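PDB 3WUC: galectin from Xenopus laevis, which probably binds lactose and related beta-galactosides as a proto-type galectin, holding a galactose-containing glycan on one sheet of a beta-sandwich. Local coordinates for residues F35-G40 / N122-N127; S43-C48 / K68-W73. All coordinates share one frame; numbering follows the deposited sequence.

Contact 1. Residues F35-G40 / N122-N127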
loop_
_atom_site.group_PDB
_atom_site.type_symbol
_atom_site.label_atom_id
_atom_site.label_comp_id
_atom_site.label_asym_id
_atom_site.label_seq_id
_atom_site.Cartn_x
_atom_site.Cartn_y
_atom_site.Cartn_z
ATOM N N PHE B 35 0.220 -16.328 -17.636
ATOM C CA PHE B 35 1.171 -15.732 -16.677
ATOM C C PHE B 35 1.240 -16.568 -15.449
ATOM O O PHE B 35 0.395 -17.422 -15.161
ATOM C CB PHE B 35 0.821 -14.264 -16.377
ATOM C CG PHE B 35 -0.339 -14.039 -15.421
ATOM C CD1 PHE B 35 -1.616 -14.053 -15.880
ATOM C CD2 PHE B 35 -0.088 -13.831 -14.095
ATOM C CE1 PHE B 35 -2.695 -13.798 -14.992
ATOM C CE2 PHE B 35 -1.116 -13.646 -13.184
ATOM C CZ PHE B 35 -2.395 -13.640 -13.638
ATOM N N ALA B 36 2.253 -16.411 -14.611
ATOM C CA ALA B 36 2.370 -17.208 -13.432
ATOM C C ALA B 36 2.993 -16.467 -12.292
ATOM O O ALA B 36 3.891 -15.594 -12.529
ATOM C CB ALA B 36 3.241 -18.455 -13.683
ATOM N N VAL B 37 2.575 -16.856 -11.097
ATOM C CA VAL B 37 3.265 -16.498 -9.842
ATOM C C VAL B 37 3.582 -17.812 -9.153
ATOM O O VAL B 37 2.757 -18.704 -8.990
ATOM C CB VAL B 37 2.395 -15.623 -8.892
ATOM C CG1 VAL B 37 3.217 -15.303 -7.642
ATOM C CG2 VAL B 37 1.995 -14.347 -9.564
ATOM N N ASP B 38 4.872 -18.006 -8.851
ATOM C CA ASP B 38 5.411 -19.224 -8.301
ATOM C C ASP B 38 5.986 -18.987 -6.929
ATOM O O ASP B 38 6.653 -17.967 -6.641
ATOM C CB ASP B 38 6.600 -19.720 -9.118
ATOM C CG ASP B 38 6.257 -20.114 -10.528
ATOM O OD1 ASP B 38 5.102 -20.571 -10.790
ATOM O OD2 ASP B 38 7.146 -20.000 -11.394
ATOM N N LEU B 39 5.730 -19.895 -6.054
ATOM C CA LEU B 39 6.201 -19.919 -4.670
ATOM C C LEU B 39 6.889 -21.198 -4.325
ATOM O O LEU B 39 6.375 -22.296 -4.646
ATOM C CB LEU B 39 5.032 -19.642 -3.671
ATOM C CG LEU B 39 4.330 -18.284 -3.781
ATOM C CD1 LEU B 39 3.308 -18.176 -4.916
ATOM C CD2 LEU B 39 3.657 -18.145 -2.441
ATOM N N GLY B 40 8.051 -21.148 -3.660
ATOM C CA GLY B 40 8.698 -22.381 -3.249
ATOM C C GLY B 40 10.011 -22.113 -2.613
ATOM O O GLY B 40 10.188 -21.123 -1.907
ATOM N N ASN B 122 10.847 -19.278 0.507
ATOM C CA ASN B 122 11.848 -18.291 0.270
ATOM C C ASN B 122 11.956 -17.731 -1.138
ATOM O O ASN B 122 12.634 -16.720 -1.428
ATOM C CB ASN B 122 13.220 -18.863 0.641
ATOM C CG ASN B 122 13.546 -18.778 2.095
ATOM O OD1 ASN B 122 13.350 -17.714 2.764
ATOM N ND2 ASN B 122 13.982 -19.882 2.647
ATOM N N TYR B 123 11.364 -18.431 -2.133
ATOM C CA TYR B 123 11.394 -18.082 -3.476
ATOM C C TYR B 123 10.017 -17.749 -4.009
ATOM O O TYR B 123 9.058 -18.468 -3.745
ATOM C CB TYR B 123 11.929 -19.292 -4.321
ATOM C CG TYR B 123 11.950 -19.157 -5.819
ATOM C CD1 TYR B 123 12.988 -18.552 -6.538
ATOM C CD2 TYR B 123 10.935 -19.686 -6.605
ATOM C CE1 TYR B 123 13.024 -18.474 -7.896
ATOM C CE2 TYR B 123 10.935 -19.589 -7.974
ATOM C CZ TYR B 123 11.975 -19.018 -8.658
ATOM O OH TYR B 123 11.940 -18.924 -10.031
ATOM N N LEU B 124 9.981 -16.583 -4.677
ATOM C CA LEU B 124 8.770 -16.105 -5.366
ATOM C C LEU B 124 9.114 -15.540 -6.715
ATOM O O LEU B 124 10.037 -14.699 -6.852
ATOM C CB LEU B 124 8.057 -15.070 -4.481
ATOM C CG LEU B 124 6.645 -14.605 -4.919
ATOM C CD1 LEU B 124 5.880 -14.180 -3.690
ATOM C CD2 LEU B 124 6.789 -13.511 -5.972
ATOM N N ALA B 125 8.440 -16.018 -7.770
ATOM C CA ALA B 125 8.733 -15.531 -9.080
ATOM C C ALA B 125 7.527 -15.114 -9.865
ATOM O O ALA B 125 6.443 -15.737 -9.633
ATOM C CB ALA B 125 9.459 -16.617 -9.919
ATOM N N LEU B 126 7.723 -14.130 -10.736
ATOM C CA LEU B 126 6.691 -13.641 -11.614
ATOM C C LEU B 126 7.119 -13.910 -13.019
ATOM O O LEU B 126 8.268 -13.642 -13.404
ATOM C CB LEU B 126 6.483 -12.113 -11.467
ATOM C CG LEU B 126 5.466 -11.710 -10.355
ATOM C CD1 LEU B 126 5.866 -12.149 -8.964
ATOM C CD2 LEU B 126 5.350 -10.181 -10.335
ATOM N N ASN B 127 6.208 -14.414 -13.851
ATOM C CA ASN B 127 6.454 -14.711 -15.247
ATOM C C ASN B 127 5.264 -14.128 -16.040
ATOM O O ASN B 127 4.065 -14.396 -15.741
ATOM C CB ASN B 127 6.605 -16.238 -15.470
ATOM C CG ASN B 127 7.884 -16.825 -14.810
ATOM O OD1 ASN B 127 8.917 -16.233 -14.861
ATOM N ND2 ASN B 127 7.783 -17.962 -14.227
HETATM O O HOH W 1 9.862 -20.018 -11.510
#
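Asp38 and Asn127 cross their side chains at about a right angle on one face of the sheet where strands 36-39 and 123-127 run antiparallel. The CB of Asp38 stands beside the CB of Ala125 on the same face, 4.3 Å away; the methyl of alanine adds little bulk next to the carboxylate. CG lies beside the backbone N and anti to the carbonyl carbon (chi1 -64°), which leans the carboxylate toward the Asn127 end of the pairing. OD1 accepts a hydrogen bond from ND1 of His49, a residue of the glycan pocket. OD2 makes a loose polar approach to Asn127 ND2 at 3.5 Å, with carboxylate and amide planes 70° apart. Asn127 has its stronger partner in Arg10, which bonds its OD1, while ND2 makes a weak bond to a bound malonic acid. OD2 of Asp38 also receives a water proton at 2.7 Å, and that water lies in the ring plane of Tyr123, at its edge, 2.8 Å from OH. The backbones beneath belong to one sheet of the galectin jelly-roll sandwich. Asp38 N reaches Ala125 O at 2.9 Å, nearly straight at 168°, and the bond returns from Ala125 N to Asp38 O. At Gly40 the pairing ends in a classic beta bulge: its carbonyl takes a good bond from Tyr123 N and a weak one from Asn122 N. Gly40 N lies near the plane of the Tyr123 ring, at its edge, and glycine suits the site because other residues adopt its backbone conformation less readily. Beneath the sheet the residues turn apolar. Val37 CG1 touches Leu124 CD2 and Leu126 CD1, 4.3 Å from each, while Leu39 CG meets Leu124 CD1; branched aliphatic groups suit this face because it packs on Val22 and Val24 of strand 20-28.

Contact 2. Residues S43-C48 / K68-W73; sequences SRNLIC and KQNDVW. With GAL (beta-D-galactopyranose), chain D.
Leu46 and Lys68 form an antiparallel hydrogen-bonded pair, Lys68 N giving to Leu46 O at 2.9 Å and Leu46 N to Lys68 O, just before residues 69-72 reverse the chain in a type I' turn. The turn is tied to segment 43-48 by two further bonds. Asp71 N meets a lone pair of Arg44 O, and Asn70 N gives an almost straight bond (176°) to Asn45 OD1, arriving from above the amide plane. A short amide suits position 45, since its ND2 can also bond Asp42. Arg44, bent at chi3, lays a guanidinium face over Asp71 CB, 3.5 Å from NH1. No N-H points at Asp71 OD2, 4.1 Å from Arg44 NH1, so these charged ends are related by charge only, beyond a salt bridge. Asp71 OD1 instead takes the salt bridge from Lys68 NZ at 2.9 Å, met from above the carboxylate. Lys68 reaches it with an extended chain whose CE rides 3.5 Å above one face of the Trp73 indole, offset toward its rim. On the opposite face GAL C5 sits over the ring centre, and Trp73 CZ2 approaches GAL C4 to 3.5 Å, the CH-pi stack on a tryptophan characteristic of galectins, complementing hydrogen bonds from residues such as His49 and Asn66. Leu46 CD1 touches Trp73 CH2 at 3.9 Å. With NZ paired to Asp71, the lysine probably presents mainly its aliphatic CE to the indole, while the other face meets the sugar.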
loop_
_atom_site.group_PDB
_atom_site.type_symbol
_atom_site.label_atom_id
_atom_site.label_comp_id
_atom_site.label_asym_id
_atom_site.label_seq_id
_atom_site.Cartn_x
_atom_site.Cartn_y
_atom_site.Cartn_z
ATOM N N SER B 43 13.612 -22.445 -8.075
ATOM C CA SER B 43 12.857 -22.609 -9.290
ATOM C C SER B 43 12.555 -24.108 -9.616
ATOM O O SER B 43 11.643 -24.417 -10.392
ATOM C CB SER B 43 13.493 -21.916 -10.485
ATOM O OG SER B 43 14.690 -22.596 -10.804
ATOM N N ARG B 44 13.323 -24.979 -8.985
ATOM C CA ARG B 44 13.141 -26.411 -9.175
ATOM C C ARG B 44 12.158 -27.034 -8.209
ATOM O O ARG B 44 11.764 -28.213 -8.351
ATOM C CB ARG B 44 14.511 -27.175 -9.062
ATOM C CG ARG B 44 15.455 -26.694 -10.125
ATOM C CD ARG B 44 16.874 -27.087 -9.709
ATOM N NE ARG B 44 16.900 -28.421 -9.177
ATOM C CZ ARG B 44 16.912 -29.511 -9.903
ATOM N NH1 ARG B 44 17.036 -29.474 -11.228
ATOM N NH2 ARG B 44 16.824 -30.656 -9.277
ATOM N N ASN B 45 11.794 -26.330 -7.145
ATOM C CA ASN B 45 11.017 -26.874 -6.049
ATOM C C ASN B 45 10.001 -25.806 -5.666
ATOM O O ASN B 45 10.257 -24.967 -4.790
ATOM C CB ASN B 45 11.858 -27.250 -4.858
ATOM C CG ASN B 45 12.768 -28.406 -5.193
ATOM O OD1 ASN B 45 12.370 -29.559 -5.165
ATOM N ND2 ASN B 45 13.934 -28.049 -5.684
ATOM N N LEU B 46 8.831 -26.001 -6.247
ATOM C CA LEU B 46 7.657 -25.071 -6.132
ATOM C C LEU B 46 6.560 -25.734 -5.320
ATOM O O LEU B 46 6.029 -26.776 -5.682
ATOM C CB LEU B 46 7.200 -24.629 -7.453
ATOM C CG LEU B 46 8.181 -23.945 -8.457
ATOM C CD1 LEU B 46 7.653 -23.609 -9.808
ATOM C CD2 LEU B 46 8.748 -22.717 -7.705
ATOM N N ILE B 47 6.143 -25.112 -4.220
ATOM C CA ILE B 47 4.970 -25.572 -3.468
ATOM C C ILE B 47 3.702 -25.062 -4.135
ATOM O O ILE B 47 2.676 -25.745 -3.958
ATOM C CB ILE B 47 5.016 -25.173 -1.955
ATOM C CG1 ILE B 47 4.136 -26.006 -1.095
ATOM C CG2 ILE B 47 4.833 -23.664 -1.748
ATOM C CD1 ILE B 47 4.642 -27.431 -0.937
ATOM N N CYS B 48 3.773 -23.943 -4.858
ATOM C CA CYS B 48 2.615 -23.485 -5.591
ATOM C C CYS B 48 3.023 -22.722 -6.823
ATOM O O CYS B 48 3.620 -21.658 -6.726
ATOM C CB CYS B 48 1.739 -22.636 -4.663
ATOM S SG CYS B 48 0.165 -22.144 -5.486
ATOM N N LYS B 68 6.162 -28.467 -8.042
ATOM C CA LYS B 68 7.302 -29.000 -8.842
ATOM C C LYS B 68 8.320 -29.463 -7.778
ATOM O O LYS B 68 8.560 -28.804 -6.728
ATOM C CB LYS B 68 7.936 -27.887 -9.642
ATOM C CG LYS B 68 8.734 -28.400 -10.807
ATOM C CD LYS B 68 9.283 -27.283 -11.679
ATOM C CE LYS B 68 9.689 -27.773 -13.074
ATOM N NZ LYS B 68 10.410 -26.786 -13.882
ATOM N N GLN B 69 8.840 -30.714 -7.925
ATOM C CA GLN B 69 9.876 -31.214 -7.022
ATOM C C GLN B 69 11.028 -31.762 -7.782
ATOM O O GLN B 69 10.850 -32.496 -8.756
ATOM C CB GLN B 69 9.383 -32.263 -6.101
ATOM C CG GLN B 69 8.168 -31.853 -5.242
ATOM C CD GLN B 69 7.518 -33.084 -4.480
ATOM O OE1 GLN B 69 8.100 -33.638 -3.559
ATOM N NE2 GLN B 69 6.260 -33.367 -4.758
ATOM N N ASN B 70 12.213 -31.299 -7.432
ATOM C CA ASN B 70 13.426 -31.725 -8.161
ATOM C C ASN B 70 13.259 -31.502 -9.666
ATOM O O ASN B 70 13.690 -32.319 -10.504
ATOM C CB ASN B 70 13.752 -33.205 -7.823
ATOM C CG ASN B 70 13.738 -33.468 -6.324
ATOM O OD1 ASN B 70 14.586 -32.916 -5.611
ATOM N ND2 ASN B 70 12.824 -34.245 -5.848
ATOM N N ASP B 71 12.670 -30.362 -10.061
ATOM C CA ASP B 71 12.387 -29.985 -11.388
ATOM C C ASP B 71 11.437 -30.891 -12.218
ATOM O O ASP B 71 11.399 -30.806 -13.462
ATOM C CB ASP B 71 13.686 -29.765 -12.208
ATOM C CG ASP B 71 13.621 -28.575 -13.151
ATOM O OD1 ASP B 71 13.000 -27.518 -12.767
ATOM O OD2 ASP B 71 14.327 -28.568 -14.196
ATOM N N VAL B 72 10.596 -31.602 -11.494
ATOM C CA VAL B 72 9.578 -32.392 -12.124
ATOM C C VAL B 72 8.173 -31.952 -11.633
ATOM O O VAL B 72 7.939 -31.896 -10.428
ATOM C CB VAL B 72 9.740 -33.820 -11.765
ATOM C CG1 VAL B 72 8.746 -34.686 -12.456
ATOM C CG2 VAL B 72 11.105 -34.246 -12.250
ATOM N N TRP B 73 7.346 -31.684 -12.587
ATOM C CA TRP B 73 5.953 -31.247 -12.261
ATOM C C TRP B 73 5.116 -32.412 -11.735
ATOM O O TRP B 73 5.311 -33.556 -12.139
ATOM C CB TRP B 73 5.296 -30.715 -13.484
ATOM C CG TRP B 73 5.837 -29.442 -14.045
ATOM C CD1 TRP B 73 6.522 -29.280 -15.196
ATOM C CD2 TRP B 73 5.757 -28.135 -13.450
ATOM N NE1 TRP B 73 6.879 -27.992 -15.398
ATOM C CE2 TRP B 73 6.416 -27.251 -14.314
ATOM C CE3 TRP B 73 5.192 -27.643 -12.255
ATOM C CZ2 TRP B 73 6.493 -25.837 -14.069
ATOM C CZ3 TRP B 73 5.329 -26.246 -11.989
ATOM C CH2 TRP B 73 5.999 -25.402 -12.870
HETATM C C1 GAL D . 3.439 -27.236 -18.436
HETATM C C2 GAL D . 4.009 -25.881 -18.762
HETATM C C3 GAL D . 4.758 -25.317 -17.576
HETATM C C4 GAL D . 3.860 -25.369 -16.345
HETATM C C5 GAL D . 3.333 -26.812 -16.176
HETATM C C6 GAL D . 2.406 -26.887 -14.981
HETATM O O2 GAL D . 4.966 -26.089 -19.832
HETATM O O3 GAL D . 5.307 -24.062 -17.867
HETATM O O4 GAL D . 2.804 -24.380 -16.452
HETATM O O5 GAL D . 2.585 -27.151 -17.332
HETATM O O6 GAL D . 1.825 -28.171 -14.824
HETATM O O HOH W 2 9.783 -24.330 -12.949
HETATM O O HOH W 3 13.836 -24.859 -13.036
HETATM O O HOH W 4 16.027 -30.047 -6.494
#

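In the fold
Contact 2 is nested along the chain inside the loop closed by contact 1, and their centres lie 11 Å apart in one sheet. Strands 36-39 and 45-53 are neighbours there: Leu39 N stands 2.8 Å from Cys48 O, a probable hydrogen bond, where Ile47 and Cys48 form a bulge opposite Leu39. Tyr123 OH also packs against Ser43 CB at 3.4 Å. His49 joins them chemically, holding Asp38 of contact 1, meeting the Trp73 ring of contact 2 and bonding the galactose. Contact 1 is thus second shell to the galactose, Ala36 CB standing 6.6 Å from GAL O4, whereas contact 2 supplies the stacking wall. Both line one site of malonic acid, probably from the crystallisation liquor.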